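Long-range contacts in kinesin-like protein KAR3 (Saccharomyces cerevisiae, PDB 1F9V), which binds ADP and magnesium in its kinesin motor domain and probably hydrolyses ATP to power movement along microtubules: residues C9-A14 / F60-T65; N17-D22 / N317-S322; T113-F118 / E187-V192; W129-N134 / A234-T239. The protein carries 2 engineered substitutions. All coordinates share one frame; numbering follows the deposited sequence.

Interaction 1 (C9-A14 / F60-T65). With ADP (adenosine-5'-diphosphate), chain C.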
loop_
_atom_site.group_PDB
_atom_site.type_symbol
_atom_site.label_atom_id
_atom_site.label_comp_id
_atom_site.label_asym_id
_atom_site.label_seq_id
_atom_site.Cartn_x
_atom_site.Cartn_y
_atom_site.Cartn_z
ATOM N N CYS A 9 -7.370 4.364 6.984
ATOM C CA CYS A 9 -6.689 5.636 7.157
ATOM C C CYS A 9 -5.899 5.509 8.456
ATOM O O CYS A 9 -6.365 4.869 9.403
ATOM C CB CYS A 9 -7.698 6.783 7.274
ATOM S SG CYS A 9 -6.955 8.380 7.743
ATOM N N ARG A 10 -4.700 6.077 8.502
ATOM C CA ARG A 10 -3.915 6.031 9.727
ATOM C C ARG A 10 -3.320 7.384 10.053
ATOM O O ARG A 10 -2.587 7.968 9.251
ATOM C CB ARG A 10 -2.778 5.015 9.642
ATOM C CG ARG A 10 -1.939 5.003 10.920
ATOM C CD ARG A 10 -0.661 4.183 10.796
ATOM N NE ARG A 10 -0.150 3.822 12.114
ATOM C CZ ARG A 10 0.821 2.941 12.326
ATOM N NH1 ARG A 10 1.399 2.323 11.299
ATOM N NH2 ARG A 10 1.205 2.662 13.563
ATOM N N ILE A 11 -3.645 7.886 11.241
ATOM C CA ILE A 11 -3.115 9.161 11.700
ATOM C C ILE A 11 -1.902 8.830 12.561
ATOM O O ILE A 11 -2.022 8.114 13.558
ATOM C CB ILE A 11 -4.145 9.933 12.573
ATOM C CG1 ILE A 11 -5.441 10.148 11.786
ATOM C CG2 ILE A 11 -3.557 11.274 13.014
ATOM C CD1 ILE A 11 -6.649 10.426 12.653
ATOM N N ARG A 12 -0.732 9.315 12.172
ATOM C CA ARG A 12 0.462 9.047 12.958
ATOM C C ARG A 12 0.517 10.002 14.145
ATOM O O ARG A 12 -0.167 11.024 14.161
ATOM C CB ARG A 12 1.718 9.251 12.109
ATOM C CG ARG A 12 1.961 10.694 11.677
ATOM C CD ARG A 12 3.441 10.962 11.410
ATOM N NE ARG A 12 3.688 12.223 10.710
ATOM C CZ ARG A 12 3.664 13.423 11.286
ATOM N NH1 ARG A 12 3.402 13.533 12.586
ATOM N NH2 ARG A 12 3.911 14.513 10.568
ATOM N N PRO A 13 1.283 9.640 15.187
ATOM C CA PRO A 13 1.399 10.529 16.348
ATOM C C PRO A 13 2.069 11.829 15.905
ATOM O O PRO A 13 2.841 11.851 14.943
ATOM C CB PRO A 13 2.283 9.746 17.326
ATOM C CG PRO A 13 2.184 8.312 16.881
ATOM C CD PRO A 13 1.999 8.368 15.386
ATOM N N ALA A 14 1.767 12.924 16.593
ATOM C CA ALA A 14 2.386 14.195 16.233
ATOM C C ALA A 14 3.799 14.223 16.774
ATOM O O ALA A 14 4.108 13.558 17.777
ATOM C CB ALA A 14 1.585 15.365 16.810
ATOM N N PHE A 60 -7.174 4.229 11.942
ATOM C CA PHE A 60 -6.228 4.041 13.032
ATOM C C PHE A 60 -5.819 5.418 13.521
ATOM O O PHE A 60 -5.496 6.293 12.717
ATOM C CB PHE A 60 -4.989 3.282 12.543
ATOM C CG PHE A 60 -5.284 1.889 12.056
ATOM C CD1 PHE A 60 -5.516 0.856 12.961
ATOM C CD2 PHE A 60 -5.328 1.609 10.691
ATOM C CE1 PHE A 60 -5.786 -0.436 12.518
ATOM C CE2 PHE A 60 -5.599 0.319 10.234
ATOM C CZ PHE A 60 -5.828 -0.706 11.149
ATOM N N ASP A 61 -5.841 5.622 14.834
ATOM C CA ASP A 61 -5.456 6.920 15.371
ATOM C C ASP A 61 -4.050 6.890 15.960
ATOM O O ASP A 61 -3.335 5.893 15.832
ATOM C CB ASP A 61 -6.483 7.416 16.404
ATOM C CG ASP A 61 -6.549 6.548 17.647
ATOM O OD1 ASP A 61 -5.556 5.862 17.971
ATOM O OD2 ASP A 61 -7.613 6.564 18.307
ATOM N N GLN A 62 -3.652 7.987 16.594
ATOM C CA GLN A 62 -2.317 8.095 17.163
ATOM C C GLN A 62 -1.966 7.039 18.207
ATOM O O GLN A 62 -0.790 6.799 18.463
ATOM C CB GLN A 62 -2.112 9.495 17.750
ATOM C CG GLN A 62 -2.147 10.597 16.704
ATOM C CD GLN A 62 -3.465 11.337 16.687
ATOM O OE1 GLN A 62 -4.536 10.738 16.507
ATOM N NE2 GLN A 62 -3.400 12.652 16.879
ATOM N N GLN A 63 -2.975 6.412 18.805
ATOM C CA GLN A 63 -2.729 5.386 19.818
ATOM C C GLN A 63 -2.450 4.027 19.176
ATOM O O GLN A 63 -1.917 3.127 19.823
ATOM C CB GLN A 63 -3.931 5.256 20.762
ATOM C CG GLN A 63 -4.345 6.552 21.448
ATOM C CD GLN A 63 -3.540 6.842 22.707
ATOM O OE1 GLN A 63 -2.369 6.474 22.811
ATOM N NE2 GLN A 63 -4.171 7.504 23.672
ATOM N N ASP A 64 -2.818 3.882 17.904
ATOM C CA ASP A 64 -2.621 2.619 17.196
ATOM C C ASP A 64 -1.187 2.389 16.749
ATOM O O ASP A 64 -0.666 3.100 15.896
ATOM C CB ASP A 64 -3.549 2.551 15.988
ATOM C CG ASP A 64 -4.987 2.298 16.380
ATOM O OD1 ASP A 64 -5.234 1.368 17.174
ATOM O OD2 ASP A 64 -5.878 3.024 15.899
ATOM N N THR A 65 -0.551 1.384 17.340
ATOM C CA THR A 65 0.826 1.026 17.016
ATOM C C THR A 65 0.864 0.121 15.778
ATOM O O THR A 65 -0.173 -0.302 15.267
ATOM C CB THR A 65 1.469 0.243 18.181
ATOM O OG1 THR A 65 0.792 -1.009 18.332
ATOM C CG2 THR A 65 1.352 1.015 19.489
HETATM P PB ADP C . 6.840 8.955 4.933
HETATM O O1B ADP C . 5.380 9.021 4.670
HETATM O O2B ADP C . 7.424 7.519 4.513
HETATM O O3B ADP C . 7.567 10.061 4.260
HETATM P PA ADP C . 8.026 8.191 7.455
HETATM O O1A ADP C . 7.422 6.883 7.711
HETATM O O2A ADP C . 9.355 8.008 6.875
HETATM O O3A ADP C . 7.101 9.024 6.485
HETATM O "O5'" ADP C . 8.199 9.004 8.802
HETATM C "C5'" ADP C . 7.688 10.295 9.142
HETATM C "C4'" ADP C . 8.193 10.532 10.596
HETATM O "O4'" ADP C . 7.109 10.170 11.460
HETATM C "C3'" ADP C . 9.355 9.605 11.005
HETATM O "O3'" ADP C . 10.295 10.254 11.876
HETATM C "C2'" ADP C . 8.695 8.422 11.693
HETATM O "O2'" ADP C . 9.570 7.715 12.588
HETATM C "C1'" ADP C . 7.466 9.064 12.322
HETATM N N9 ADP C . 6.283 8.149 12.357
HETATM C C8 ADP C . 5.486 7.898 11.300
HETATM N N7 ADP C . 4.519 7.079 11.662
HETATM C C5 ADP C . 4.667 6.792 12.929
HETATM C C6 ADP C . 3.978 6.016 13.849
HETATM N N6 ADP C . 2.884 5.349 13.470
HETATM N N1 ADP C . 4.418 5.928 15.142
HETATM C C2 ADP C . 5.517 6.588 15.564
HETATM N N3 ADP C . 6.193 7.352 14.684
HETATM C C4 ADP C . 5.812 7.479 13.386
#

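Interaction 2 (N17-D22 / N317-S322)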
loop_
_atom_site.group_PDB
_atom_site.type_symbol
_atom_site.label_atom_id
_atom_site.label_comp_id
_atom_site.label_asym_id
_atom_site.label_seq_id
_atom_site.Cartn_x
_atom_site.Cartn_y
_atom_site.Cartn_z
ATOM N N ASN A 17 6.225 19.232 20.337
ATOM C CA ASN A 17 6.854 20.560 20.514
ATOM C C ASN A 17 7.158 21.177 19.143
ATOM O O ASN A 17 7.205 22.412 18.954
ATOM C CB ASN A 17 8.121 20.441 21.381
ATOM C CG ASN A 17 7.844 19.827 22.732
ATOM O OD1 ASN A 17 6.754 20.031 23.307
ATOM N ND2 ASN A 17 8.796 19.030 23.222
ATOM N N LEU A 18 7.397 20.313 18.168
ATOM C CA LEU A 18 7.664 20.766 16.803
ATOM C C LEU A 18 6.394 20.871 15.958
ATOM O O LEU A 18 6.368 21.602 14.964
ATOM C CB LEU A 18 8.654 19.830 16.104
ATOM C CG LEU A 18 9.159 18.649 16.925
ATOM C CD1 LEU A 18 9.643 17.556 15.992
ATOM C CD2 LEU A 18 10.273 19.119 17.851
ATOM N N GLU A 19 5.343 20.152 16.346
ATOM C CA GLU A 19 4.075 20.191 15.628
ATOM C C GLU A 19 2.958 20.571 16.592
ATOM O O GLU A 19 3.146 20.553 17.808
ATOM C CB GLU A 19 3.766 18.819 15.014
ATOM C CG GLU A 19 4.384 18.600 13.647
ATOM C CD GLU A 19 4.231 17.178 13.153
ATOM O OE1 GLU A 19 4.947 16.815 12.198
ATOM O OE2 GLU A 19 3.402 16.426 13.711
ATOM N N ASN A 20 1.798 20.923 16.048
ATOM C CA ASN A 20 0.653 21.275 16.876
ATOM C C ASN A 20 -0.622 21.231 16.052
ATOM O O ASN A 20 -0.575 21.209 14.823
ATOM C CB ASN A 20 0.834 22.667 17.492
ATOM C CG ASN A 20 0.710 23.778 16.472
ATOM O OD1 ASN A 20 -0.351 23.977 15.871
ATOM N ND2 ASN A 20 1.798 24.515 16.270
ATOM N N SER A 21 -1.759 21.212 16.737
ATOM C CA SER A 21 -3.055 21.176 16.071
ATOM C C SER A 21 -3.855 22.427 16.450
ATOM O O SER A 21 -5.082 22.386 16.589
ATOM C CB SER A 21 -3.814 19.914 16.484
ATOM O OG SER A 21 -5.048 19.819 15.801
ATOM N N ASP A 22 -3.141 23.537 16.604
ATOM C CA ASP A 22 -3.735 24.819 16.990
ATOM C C ASP A 22 -4.779 25.389 16.033
ATOM O O ASP A 22 -5.693 26.097 16.463
ATOM C CB ASP A 22 -2.641 25.879 17.150
ATOM C CG ASP A 22 -1.738 25.627 18.338
ATOM O OD1 ASP A 22 -2.051 24.757 19.181
ATOM O OD2 ASP A 22 -0.703 26.318 18.424
ATOM N N ASN A 317 -2.020 7.294 4.876
ATOM C CA ASN A 317 -1.316 7.861 6.011
ATOM C C ASN A 317 -1.481 9.363 6.049
ATOM O O ASN A 317 -1.334 10.037 5.029
ATOM C CB ASN A 317 0.175 7.534 5.907
ATOM C CG ASN A 317 0.449 6.051 5.994
ATOM O OD1 ASN A 317 0.719 5.396 4.986
ATOM N ND2 ASN A 317 0.381 5.510 7.202
ATOM N N ILE A 318 -1.780 9.892 7.233
ATOM C CA ILE A 318 -1.922 11.333 7.381
ATOM C C ILE A 318 -1.310 11.824 8.681
ATOM O O ILE A 318 -1.206 11.082 9.662
ATOM C CB ILE A 318 -3.401 11.795 7.335
ATOM C CG1 ILE A 318 -4.208 11.110 8.431
ATOM C CG2 ILE A 318 -3.998 11.527 5.948
ATOM C CD1 ILE A 318 -5.564 11.765 8.659
ATOM N N SER A 319 -0.875 13.077 8.659
ATOM C CA SER A 319 -0.307 13.712 9.836
ATOM C C SER A 319 -1.480 14.313 10.614
ATOM O O SER A 319 -2.500 14.678 10.028
ATOM C CB SER A 319 0.652 14.821 9.413
ATOM O OG SER A 319 0.722 15.841 10.400
ATOM N N PRO A 320 -1.363 14.402 11.949
ATOM C CA PRO A 320 -2.448 14.976 12.756
ATOM C C PRO A 320 -2.301 16.493 12.921
ATOM O O PRO A 320 -3.189 17.155 13.462
ATOM C CB PRO A 320 -2.284 14.275 14.093
ATOM C CG PRO A 320 -0.780 14.129 14.212
ATOM C CD PRO A 320 -0.246 13.944 12.797
ATOM N N SER A 321 -1.186 17.036 12.445
ATOM C CA SER A 321 -0.881 18.453 12.608
ATOM C C SER A 321 -1.449 19.466 11.623
ATOM O O SER A 321 -1.660 19.173 10.448
ATOM C CB SER A 321 0.630 18.609 12.707
ATOM O OG SER A 321 1.128 17.712 13.691
ATOM N N SER A 322 -1.676 20.678 12.136
ATOM C CA SER A 322 -2.253 21.788 11.373
ATOM C C SER A 322 -1.460 22.249 10.165
ATOM O O SER A 322 -2.049 22.628 9.154
ATOM C CB SER A 322 -2.487 22.999 12.287
ATOM O OG SER A 322 -3.366 22.670 13.341
HETATM O O HOH W 1 -5.398 18.848 13.309
#

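Interaction 3 (T113-F118 / E187-V192)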
loop_
_atom_site.group_PDB
_atom_site.type_symbol
_atom_site.label_atom_id
_atom_site.label_comp_id
_atom_site.label_asym_id
_atom_site.label_seq_id
_atom_site.Cartn_x
_atom_site.Cartn_y
_atom_site.Cartn_z
ATOM N N THR A 113 4.233 -9.220 7.842
ATOM C CA THR A 113 3.620 -10.095 6.850
ATOM C C THR A 113 4.446 -11.367 6.685
ATOM O O THR A 113 3.906 -12.468 6.661
ATOM C CB THR A 113 3.491 -9.366 5.484
ATOM O OG1 THR A 113 2.470 -8.359 5.580
ATOM C CG2 THR A 113 3.120 -10.344 4.374
ATOM N N ILE A 114 5.759 -11.205 6.593
ATOM C CA ILE A 114 6.645 -12.346 6.434
ATOM C C ILE A 114 6.588 -13.274 7.649
ATOM O O ILE A 114 6.496 -14.490 7.501
ATOM C CB ILE A 114 8.082 -11.870 6.170
ATOM C CG1 ILE A 114 8.156 -11.326 4.738
ATOM C CG2 ILE A 114 9.070 -13.019 6.355
ATOM C CD1 ILE A 114 9.386 -10.536 4.432
ATOM N N SER A 115 6.620 -12.703 8.849
ATOM C CA SER A 115 6.550 -13.512 10.068
ATOM C C SER A 115 5.217 -14.247 10.168
ATOM O O SER A 115 5.165 -15.410 10.570
ATOM C CB SER A 115 6.721 -12.629 11.303
ATOM O OG SER A 115 7.990 -12.015 11.308
ATOM N N HIS A 116 4.137 -13.559 9.808
ATOM C CA HIS A 116 2.806 -14.141 9.861
ATOM C C HIS A 116 2.670 -15.290 8.866
ATOM O O HIS A 116 2.088 -16.329 9.178
ATOM C CB HIS A 116 1.758 -13.063 9.559
ATOM C CG HIS A 116 0.345 -13.500 9.797
ATOM N ND1 HIS A 116 -0.072 -14.067 10.982
ATOM C CD2 HIS A 116 -0.751 -13.436 9.005
ATOM C CE1 HIS A 116 -1.364 -14.332 10.910
ATOM N NE2 HIS A 116 -1.801 -13.958 9.720
ATOM N N ILE A 117 3.203 -15.100 7.666
ATOM C CA ILE A 117 3.126 -16.131 6.632
ATOM C C ILE A 117 3.883 -17.398 7.035
ATOM O O ILE A 117 3.396 -18.511 6.828
ATOM C CB ILE A 117 3.675 -15.606 5.282
ATOM C CG1 ILE A 117 2.631 -14.700 4.619
ATOM C CG2 ILE A 117 4.006 -16.772 4.357
ATOM C CD1 ILE A 117 3.181 -13.849 3.479
ATOM N N PHE A 118 5.067 -17.236 7.613
ATOM C CA PHE A 118 5.843 -18.394 8.026
ATOM C C PHE A 118 5.187 -19.114 9.202
ATOM O O PHE A 118 5.298 -20.333 9.326
ATOM C CB PHE A 118 7.276 -17.975 8.353
ATOM C CG PHE A 118 8.191 -18.018 7.160
ATOM C CD1 PHE A 118 8.538 -19.236 6.579
ATOM C CD2 PHE A 118 8.674 -16.847 6.591
ATOM C CE1 PHE A 118 9.351 -19.284 5.448
ATOM C CE2 PHE A 118 9.487 -16.884 5.460
ATOM C CZ PHE A 118 9.825 -18.109 4.889
ATOM N N GLU A 187 13.767 -18.741 3.331
ATOM C CA GLU A 187 13.550 -20.016 4.012
ATOM C C GLU A 187 13.075 -19.869 5.452
ATOM O O GLU A 187 12.603 -20.829 6.061
ATOM C CB GLU A 187 14.831 -20.848 3.967
ATOM C CG GLU A 187 15.574 -20.736 2.645
ATOM C CD GLU A 187 16.203 -22.047 2.212
ATOM O OE1 GLU A 187 17.446 -22.159 2.277
ATOM O OE2 GLU A 187 15.452 -22.964 1.808
ATOM N N SER A 188 13.209 -18.662 5.991
ATOM C CA SER A 188 12.784 -18.353 7.350
ATOM C C SER A 188 12.558 -16.848 7.414
ATOM O O SER A 188 13.209 -16.091 6.691
ATOM C CB SER A 188 13.851 -18.782 8.367
ATOM O OG SER A 188 15.049 -18.041 8.224
ATOM N N GLU A 189 11.632 -16.418 8.267
ATOM C CA GLU A 189 11.313 -14.998 8.398
ATOM C C GLU A 189 12.530 -14.118 8.666
ATOM O O GLU A 189 12.551 -12.953 8.274
ATOM C CB GLU A 189 10.271 -14.786 9.505
ATOM C CG GLU A 189 10.559 -15.531 10.794
ATOM C CD GLU A 189 9.418 -16.443 11.199
ATOM O OE1 GLU A 189 8.282 -15.942 11.371
ATOM O OE2 GLU A 189 9.656 -17.664 11.343
ATOM N N GLU A 190 13.542 -14.680 9.321
ATOM C CA GLU A 190 14.756 -13.937 9.654
ATOM C C GLU A 190 15.588 -13.517 8.441
ATOM O O GLU A 190 16.371 -12.569 8.514
ATOM C CB GLU A 190 15.626 -14.769 10.602
ATOM C CG GLU A 190 14.884 -15.920 11.269
ATOM C CD GLU A 190 15.772 -16.734 12.190
ATOM O OE1 GLU A 190 16.560 -17.560 11.675
ATOM O OE2 GLU A 190 15.681 -16.548 13.427
ATOM N N MET A 191 15.412 -14.214 7.324
ATOM C CA MET A 191 16.173 -13.905 6.121
ATOM C C MET A 191 15.777 -12.598 5.440
ATOM O O MET A 191 16.564 -12.034 4.687
ATOM C CB MET A 191 16.076 -15.064 5.129
ATOM C CG MET A 191 17.286 -15.983 5.164
ATOM S SD MET A 191 16.963 -17.603 4.435
ATOM C CE MET A 191 16.655 -17.163 2.719
ATOM N N VAL A 192 14.566 -12.113 5.705
ATOM C CA VAL A 192 14.119 -10.857 5.107
ATOM C C VAL A 192 15.065 -9.734 5.520
ATOM O O VAL A 192 15.132 -8.689 4.872
ATOM C CB VAL A 192 12.689 -10.482 5.552
ATOM C CG1 VAL A 192 12.648 -10.236 7.053
ATOM C CG2 VAL A 192 12.233 -9.235 4.805
HETATM O O HOH W 2 10.182 -10.868 9.661
#

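Interaction 4 (W129-N134 / A234-T239)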
loop_
_atom_site.group_PDB
_atom_site.type_symbol
_atom_site.label_atom_id
_atom_site.label_comp_id
_atom_site.label_asym_id
_atom_site.label_seq_id
_atom_site.Cartn_x
_atom_site.Cartn_y
_atom_site.Cartn_z
ATOM N N TRP A 129 1.057 -29.604 3.512
ATOM C CA TRP A 129 1.424 -28.500 2.632
ATOM C C TRP A 129 2.905 -28.143 2.699
ATOM O O TRP A 129 3.495 -28.062 3.774
ATOM C CB TRP A 129 0.591 -27.257 2.969
ATOM C CG TRP A 129 -0.758 -27.236 2.329
ATOM C CD1 TRP A 129 -1.955 -27.492 2.932
ATOM C CD2 TRP A 129 -1.053 -26.952 0.954
ATOM N NE1 TRP A 129 -2.980 -27.387 2.017
ATOM C CE2 TRP A 129 -2.454 -27.056 0.795
ATOM C CE3 TRP A 129 -0.269 -26.622 -0.162
ATOM C CZ2 TRP A 129 -3.089 -26.839 -0.434
ATOM C CZ3 TRP A 129 -0.902 -26.406 -1.383
ATOM C CH2 TRP A 129 -2.299 -26.517 -1.507
ATOM N N ASP A 130 3.503 -27.940 1.533
ATOM C CA ASP A 130 4.896 -27.547 1.447
ATOM C C ASP A 130 4.879 -26.229 0.693
ATOM O O ASP A 130 4.481 -26.181 -0.470
ATOM C CB ASP A 130 5.707 -28.582 0.671
ATOM C CG ASP A 130 7.198 -28.295 0.702
ATOM O OD1 ASP A 130 7.639 -27.491 1.549
ATOM O OD2 ASP A 130 7.933 -28.876 -0.124
ATOM N N TYR A 131 5.300 -25.159 1.359
ATOM C CA TYR A 131 5.309 -23.838 0.743
ATOM C C TYR A 131 6.717 -23.302 0.546
ATOM O O TYR A 131 7.580 -23.458 1.411
ATOM C CB TYR A 131 4.530 -22.841 1.618
ATOM C CG TYR A 131 3.025 -22.915 1.503
ATOM C CD1 TYR A 131 2.338 -22.164 0.546
ATOM C CD2 TYR A 131 2.279 -23.700 2.379
ATOM C CE1 TYR A 131 0.949 -22.191 0.469
ATOM C CE2 TYR A 131 0.887 -23.735 2.311
ATOM C CZ TYR A 131 0.230 -22.978 1.354
ATOM O OH TYR A 131 -1.139 -23.013 1.288
ATOM N N LYS A 132 6.945 -22.662 -0.595
ATOM C CA LYS A 132 8.237 -22.060 -0.885
ATOM C C LYS A 132 7.975 -20.575 -1.060
ATOM O O LYS A 132 6.965 -20.192 -1.642
ATOM C CB LYS A 132 8.845 -22.637 -2.165
ATOM C CG LYS A 132 9.533 -23.973 -1.950
ATOM C CD LYS A 132 8.517 -25.104 -1.956
ATOM C CE LYS A 132 7.607 -25.033 -3.181
ATOM N NZ LYS A 132 6.361 -25.827 -2.999
ATOM N N VAL A 133 8.882 -19.752 -0.550
ATOM C CA VAL A 133 8.731 -18.310 -0.620
ATOM C C VAL A 133 9.910 -17.624 -1.288
ATOM O O VAL A 133 11.062 -17.863 -0.931
ATOM C CB VAL A 133 8.574 -17.715 0.798
ATOM C CG1 VAL A 133 8.293 -16.217 0.715
ATOM C CG2 VAL A 133 7.457 -18.436 1.538
ATOM N N ASN A 134 9.626 -16.779 -2.270
ATOM C CA ASN A 134 10.686 -16.035 -2.931
ATOM C C ASN A 134 10.199 -14.598 -3.105
ATOM O O ASN A 134 8.996 -14.349 -3.183
ATOM C CB ASN A 134 11.088 -16.696 -4.264
ATOM C CG ASN A 134 10.053 -16.532 -5.350
ATOM O OD1 ASN A 134 10.281 -15.820 -6.335
ATOM N ND2 ASN A 134 8.918 -17.199 -5.196
ATOM N N ALA A 234 -2.817 -31.076 -4.460
ATOM C CA ALA A 234 -3.233 -29.688 -4.628
ATOM C C ALA A 234 -2.049 -28.760 -4.865
ATOM O O ALA A 234 -0.918 -29.050 -4.468
ATOM C CB ALA A 234 -4.013 -29.230 -3.405
ATOM N N HIS A 235 -2.320 -27.637 -5.519
ATOM C CA HIS A 235 -1.291 -26.649 -5.808
ATOM C C HIS A 235 -1.900 -25.278 -5.566
ATOM O O HIS A 235 -3.109 -25.098 -5.711
ATOM C CB HIS A 235 -0.839 -26.757 -7.267
ATOM C CG HIS A 235 0.344 -27.653 -7.479
ATOM N ND1 HIS A 235 0.237 -29.025 -7.568
ATOM C CD2 HIS A 235 1.658 -27.369 -7.658
ATOM C CE1 HIS A 235 1.430 -29.547 -7.796
ATOM N NE2 HIS A 235 2.310 -28.561 -7.855
ATOM N N SER A 236 -1.067 -24.316 -5.188
ATOM C CA SER A 236 -1.544 -22.962 -4.942
ATOM C C SER A 236 -0.417 -21.960 -5.161
ATOM O O SER A 236 0.741 -22.236 -4.848
ATOM C CB SER A 236 -2.102 -22.843 -3.518
ATOM O OG SER A 236 -1.111 -22.423 -2.600
ATOM N N TYR A 237 -0.763 -20.805 -5.725
ATOM C CA TYR A 237 0.212 -19.754 -5.983
ATOM C C TYR A 237 -0.425 -18.393 -5.748
ATOM O O TYR A 237 -1.469 -18.088 -6.312
ATOM C CB TYR A 237 0.723 -19.838 -7.421
ATOM C CG TYR A 237 1.990 -19.048 -7.653
ATOM C CD1 TYR A 237 3.241 -19.578 -7.324
ATOM C CD2 TYR A 237 1.942 -17.765 -8.197
ATOM C CE1 TYR A 237 4.411 -18.848 -7.534
ATOM C CE2 TYR A 237 3.105 -17.032 -8.410
ATOM C CZ TYR A 237 4.332 -17.576 -8.080
ATOM O OH TYR A 237 5.475 -16.854 -8.320
ATOM N N GLY A 238 0.204 -17.585 -4.907
ATOM C CA GLY A 238 -0.327 -16.265 -4.619
ATOM C C GLY A 238 0.799 -15.265 -4.503
ATOM O O GLY A 238 1.887 -15.602 -4.040
ATOM N N THR A 239 0.544 -14.032 -4.923
ATOM C CA THR A 239 1.565 -12.998 -4.859
ATOM C C THR A 239 1.101 -11.798 -4.028
ATOM O O THR A 239 -0.041 -11.357 -4.143
ATOM C CB THR A 239 1.944 -12.519 -6.282
ATOM O OG1 THR A 239 2.515 -13.616 -7.012
ATOM C CG2 THR A 239 2.945 -11.390 -6.226
#

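Interaction 1 (C9-A14 / F60-T65)
The guanidinium of R10 is shared between the D61-D64 turn and the bound nucleotide: its NH2 donates at 3.0 Å to D64 O, tilted 21° from the guanidinium plane, while ADP N6 lies 3.1 Å above one face, toward the rim. This is the base end of the nucleotide pocket in a kinesin motor of the P-loop NTPase class. R10 and F60 form a parallel beta bridge between strands 4-11 and 58-60, with F60 N bonded to C9 O (2.7 Å) and I11 N to F60 O (2.9 Å). With CG anti to the backbone N (chi1 178°), the extended R10 chain passes F60 CB and brings NH1 to N66 OD1 and T101 OG1. A methionine here would probably leave D64 O and N66 without their donor and uncover the N6 end of the adenine. P13 CD packs over a face of the adenine, 3.4 Å from ADP C6. Q62, bent at chi2, lays its CG 3.3 Å from R12 O and turns OE1 toward I11, 3.7 Å from CG2.

Interaction 2 (N17-D22 / N317-S322)
The backbones of E19-D22 and S319-S322 run 45° apart end to end, meeting closest at S21 and S322, and S322 N donates to N20 O at 3.0 Å, in the carbonyl plane and nearly straight (167°). Beside this bond E19 and S321 make the main side-chain contact. CG of E19 stands beside its own backbone N and the chain runs out extended, so that CB, CG and the carboxylate all pass along the S321 hydroxyl; S321 OG donates to E19 OE2 at 2.6 Å, from above the carboxylate plane (50° out of it). The same carboxylate is held by a salt bridge from R12 NH2 to OE1 and by L15 N at OE2, three grips that should fix its rotation and probably keep it ionised. S322 OG tucks in 3.1 Å from S21 CA and is hydrogen-bonded to S24 OG. Water 1 donates both to S21 OG (2.7 Å) and to P320 O (2.8 Å), so linking the two segments beside the direct bond; S21 OG also bonds S24 O. Each loop carries its own turn: N20 OD1 takes D22 N at 2.9 Å, and S319 OG, also bonded to H324 ND1, takes S321 N at 3.0 Å. An Asx turn and an ST turn thus meet where the loops following neighbouring parallel strands 4-11 and 311-318 leave the central sheet of the motor domain.

Interaction 3 (T113-F118 / E187-V192)
The ring of F118 lies flat against the backbone of S188 and E189, which pass over one of its faces: S188 C is 3.6 Å above the plane, offset toward the rim, and E189 N is 3.4 Å from CD2. In the kinesin motor fold this packs helix 109-124 against the chain leading from strand 184-185 to helix 192-199. I114, one turn back on the helix, puts its CG2 in the plane of the ring at its edge and also against E189, 3.6 Å from CA, the two side chains sliding past each other in opposite directions. E189 wraps back over the helix: CG sits between the backbone N and the carbonyl carbon (chi1 46°) and the chain bends at chi2, which brings the carboxylate over F118 CB and OE1 to 3.3 Å from S115 CA. OE1 faces S115 O at the same distance, a close pair of acceptors with no hydrogen bond between them. A serine in place of F118 would probably leave the S188-E189 peptide without its flat support and open a gap beside I114. I114 and V192 both lean on F221 of strand 218-228. Water 2 joins S115 OG, 3.0 Å away, to E189 O through a weak bond of 3.4 Å.

Interaction 4 (W129-N134 / A234-T239)
The indole of W129 brings the far rim of its six-membered ring obliquely to A234, CH2 lying 3.7 Å from A234 CB. Over one face of the same indole stands the hydroxyl of Y131, OH 3.9 Å above the plane and displaced toward the rim. The phenol of Y131 in turn meets S236 obliquely, CE1 at 3.7 Å from S236 OG, while its OH is bonded to L81 O. CG of W129 lies beside the backbone N (chi1 -83°), and Y131 has much the same torsion; the ends of both rings come nearer A234-S236 than their bases do. Helix 109-124 lines the pair, L124 touching both rings and I121 touching Y131. The backbones do not pair: Y131 CA and S236 CA are 8.9 Å apart because strand 218-228 runs between them, bonding D130 and K132 through S228 and S226, and S236 through G227. The two segments belong to next-but-one strands of the central sheet, and the rings of W129 and Y131 reach across the middle one. With no hydrogen bond or salt bridge across it and 194 Å² buried, the contact rests on van der Waals packing of ring carbons against a methyl and a hydroxyl.

How the interactions relate
Interactions 1 and 2 adjoin, using neighbouring strands 4-11 and 311-318 of the central sheet: R10 O probably accepts from I318 N, P320 packs against Q62, and the R12-E19 ion pair spans the two contacts. Both are partly buried and largely polar, where strands give way to loops near the nucleotide. Interactions 3 and 4 lie about 14 Å apart between centres and touch through F118 and V133, from helix 109-124 and the strand 130-141 that follows it; both depend on aromatic rings, and neither has a direct hydrogen bond across it. Interaction 3 is partly buried, interaction 4 a surface contact. Interactions 2 and 4 sit on opposite sides of the chain's centre, yet both reach the same sheet.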